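Local coordinates for protein putative TetR-family transcriptional regulator (Syntrophomonas wolfei subsp. wolfei, PDB 3LWJ) that probably binds DNA through a helix-turn-helix motif, as a putative transcriptional regulator of the TetR family, at residues Asp58-Lys61 / Asn62-Asp66. Residues are numbered along the deposited sequence; the frame is centred on the assembly and turned at random. Where two conformers were deposited one is given.
Sequences DILK and NLLED
With CG of Asn62 set beside its own backbone N (chi1 -80°), the amide folds back along the helix, and chi2 of -104° turns ND2 rather than OD1 to the carbonyl O of Asp58. In this conformer, one of two for each residue, ND2 bonds to that oxygen at 2.6 Å, a length short enough to be somewhat doubtful. The oxygen also accepts the regular i to i+4 bond from Asn62 N, at 3.1 Å. The two donors reach it from opposite faces of the carbonyl plane, each tilted about 30° from it. So placed, asparagine can return its short amide to the preceding turn, adding a side-chain bond to the backbone one. The next three residues continue the i to i+4 pattern: Leu63 N bonds to Ile59 O, Leu64 N to Leu60 O and Glu65 N to Lys61 O.

Branched aliphatic residues fill the buried side. CG2 of Ile59, anti to its backbone N, lies 3.9 Å from CD1 of Leu63, the two side chains running side by side in the same direction. Leu60 and Leu64 are likewise aligned, CG of Leu60 meeting CD1 of Leu64 at 4.0 Å. Glu65, exposed, suits the polar side; its CG passes 3.2 Å from Lys61 O.

Helix 56-79 joins two parts of the TetR-type fold. Ile59 and Leu63 pack on Leu18 of helix 10-28, to which Asp66 is tied by a salt bridge with Arg14, while Leu64 rests on Leu124 and Phe127 of helix 118-144, and partly exposed Lys61, long and flexible, touches Cys123 and Gln126 there.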
ATOM      1  N   ASP A  58      -7.331  19.804  -8.569  1.00 25.16           N
ATOM      2  CA  ASP A  58      -7.056  20.913  -7.665  0.50 25.78           C
ATOM      3  C   ASP A  58      -7.797  20.674  -6.350  1.00 26.02           C
ATOM      4  O   ASP A  58      -7.288  20.994  -5.282  1.00 24.80           O
ATOM      5  CB  ASP A  58      -7.462  22.255  -8.292  0.50 27.17           C
ATOM      6  CG  ASP A  58      -6.473  22.729  -9.358  0.50 28.69           C
ATOM      7  OD1 ASP A  58      -5.249  22.630  -9.132  0.50 33.13           O
ATOM      8  OD2 ASP A  58      -6.917  23.213 -10.417  0.50 37.70           O
ATOM      9  N   ILE A  59      -9.002  20.102  -6.433  1.00 24.18           N
ATOM     10  CA  ILE A  59      -9.788  19.847  -5.216  1.00 26.66           C
ATOM     11  C   ILE A  59      -9.125  18.740  -4.375  1.00 26.59           C
ATOM     12  O   ILE A  59      -8.898  18.919  -3.173  1.00 23.51           O
ATOM     13  CB  ILE A  59     -11.278  19.546  -5.514  1.00 25.95           C
ATOM     14  CG1 ILE A  59     -11.989  20.844  -5.922  1.00 25.75           C
ATOM     15  CG2 ILE A  59     -11.962  18.972  -4.286  1.00 21.78           C
ATOM     16  CD1 ILE A  59     -13.270  20.654  -6.649  1.00 22.47           C
ATOM     17  N   LEU A  60      -8.746  17.646  -5.036  1.00 25.78           N
ATOM     18  CA  LEU A  60      -8.063  16.539  -4.398  1.00 26.14           C
ATOM     19  C   LEU A  60      -6.766  17.032  -3.741  1.00 27.69           C
ATOM     20  O   LEU A  60      -6.537  16.705  -2.586  1.00 28.21           O
ATOM     21  CB  LEU A  60      -7.812  15.391  -5.412  1.00 26.66           C
ATOM     22  CG  LEU A  60      -7.188  14.091  -4.876  1.00 31.19           C
ATOM     23  CD1 LEU A  60      -8.090  13.463  -3.842  1.00 23.84           C
ATOM     24  CD2 LEU A  60      -6.825  13.054  -5.957  1.00 18.81           C
ATOM     25  N   LYS A  61      -5.929  17.826  -4.440  1.00 26.50           N
ATOM     26  CA  LYS A  61      -4.680  18.351  -3.813  1.00 28.03           C
ATOM     27  C   LYS A  61      -4.980  19.138  -2.538  1.00 25.33           C
ATOM     28  O   LYS A  61      -4.248  19.045  -1.546  1.00 26.35           O
ATOM     29  CB  LYS A  61      -3.835  19.260  -4.754  1.00 27.95           C
ATOM     30  CG  LYS A  61      -3.038  18.530  -5.879  1.00 39.11           C
ATOM     31  CD  LYS A  61      -2.139  19.499  -6.732  1.00 45.19           C
ATOM     32  CE  LYS A  61      -2.077  19.141  -8.262  1.00 46.70           C
ATOM     33  NZ  LYS A  61      -0.923  18.248  -8.765  1.00 38.52           N
ATOM     34  N   ASN A  62      -6.031  19.951  -2.599  1.00 25.95           N
ATOM     35  CA  ASN A  62      -6.422  20.788  -1.472  0.50 24.11           C
ATOM     36  C   ASN A  62      -6.963  19.943  -0.290  1.00 24.40           C
ATOM     37  O   ASN A  62      -6.640  20.213   0.860  1.00 23.65           O
ATOM     38  CB  ASN A  62      -7.403  21.884  -1.919  0.50 24.66           C
ATOM     39  CG  ASN A  62      -6.696  23.095  -2.586  0.50 22.94           C
ATOM     40  OD1 ASN A  62      -6.549  24.137  -1.968  0.50 16.82           O
ATOM     41  ND2 ASN A  62      -6.256  22.942  -3.842  0.50 20.96           N
ATOM     42  N   LEU A  63      -7.766  18.924  -0.572  1.00 23.99           N
ATOM     43  CA  LEU A  63      -8.217  17.973   0.460  1.00 26.20           C
ATOM     44  C   LEU A  63      -7.019  17.297   1.138  1.00 23.70           C
ATOM     45  O   LEU A  63      -6.976  17.189   2.344  1.00 24.12           O
ATOM     46  CB  LEU A  63      -9.127  16.901  -0.153  1.00 24.34           C
ATOM     47  CG  LEU A  63     -10.538  17.342  -0.536  1.00 25.81           C
ATOM     48  CD1 LEU A  63     -11.178  16.331  -1.469  1.00 20.15           C
ATOM     49  CD2 LEU A  63     -11.389  17.564   0.700  1.00 14.47           C
ATOM     50  N   LEU A  64      -6.029  16.876   0.355  1.00 23.35           N
ATOM     51  CA  LEU A  64      -4.885  16.167   0.910  1.00 23.59           C
ATOM     52  C   LEU A  64      -3.862  17.079   1.612  1.00 24.78           C
ATOM     53  O   LEU A  64      -3.194  16.653   2.573  1.00 26.41           O
ATOM     54  CB  LEU A  64      -4.188  15.342  -0.162  1.00 22.48           C
ATOM     55  CG  LEU A  64      -4.984  14.200  -0.810  1.00 28.46           C
ATOM     56  CD1 LEU A  64      -4.279  13.693  -2.092  1.00 27.68           C
ATOM     57  CD2 LEU A  64      -5.198  13.061   0.174  1.00 20.04           C
ATOM     58  N   GLU A  65      -3.729  18.307   1.146  1.00 22.03           N
ATOM     59  CA  GLU A  65      -2.921  19.318   1.846  1.00 26.52           C
ATOM     60  C   GLU A  65      -3.418  19.578   3.269  1.00 24.70           C
ATOM     61  O   GLU A  65      -2.634  19.648   4.207  1.00 24.61           O
ATOM     62  CB  GLU A  65      -2.970  20.661   1.115  1.00 27.57           C
ATOM     63  CG  GLU A  65      -2.010  20.756  -0.048  1.00 38.38           C
ATOM     64  CD  GLU A  65      -2.292  21.950  -0.981  1.00 47.95           C
ATOM     65  OE1 GLU A  65      -3.142  22.825  -0.645  1.00 49.00           O
ATOM     66  OE2 GLU A  65      -1.654  21.994  -2.061  1.00 46.90           O
ATOM     67  N   ASP A  66      -4.721  19.769   3.399  1.00 23.99           N
ATOM     68  CA  ASP A  66      -5.355  19.964   4.694  1.00 22.69           C
ATOM     69  C   ASP A  66      -5.121  18.739   5.565  1.00 23.97           C
ATOM     70  O   ASP A  66      -4.864  18.864   6.743  1.00 27.59           O
ATOM     71  CB  ASP A  66      -6.843  20.167   4.497  1.00 20.43           C
ATOM     72  CG  ASP A  66      -7.176  21.559   3.914  1.00 29.02           C
ATOM     73  OD1 ASP A  66      -6.233  22.319   3.622  1.00 26.92           O
ATOM     74  OD2 ASP A  66      -8.369  21.891   3.733  1.00 27.06           O
TER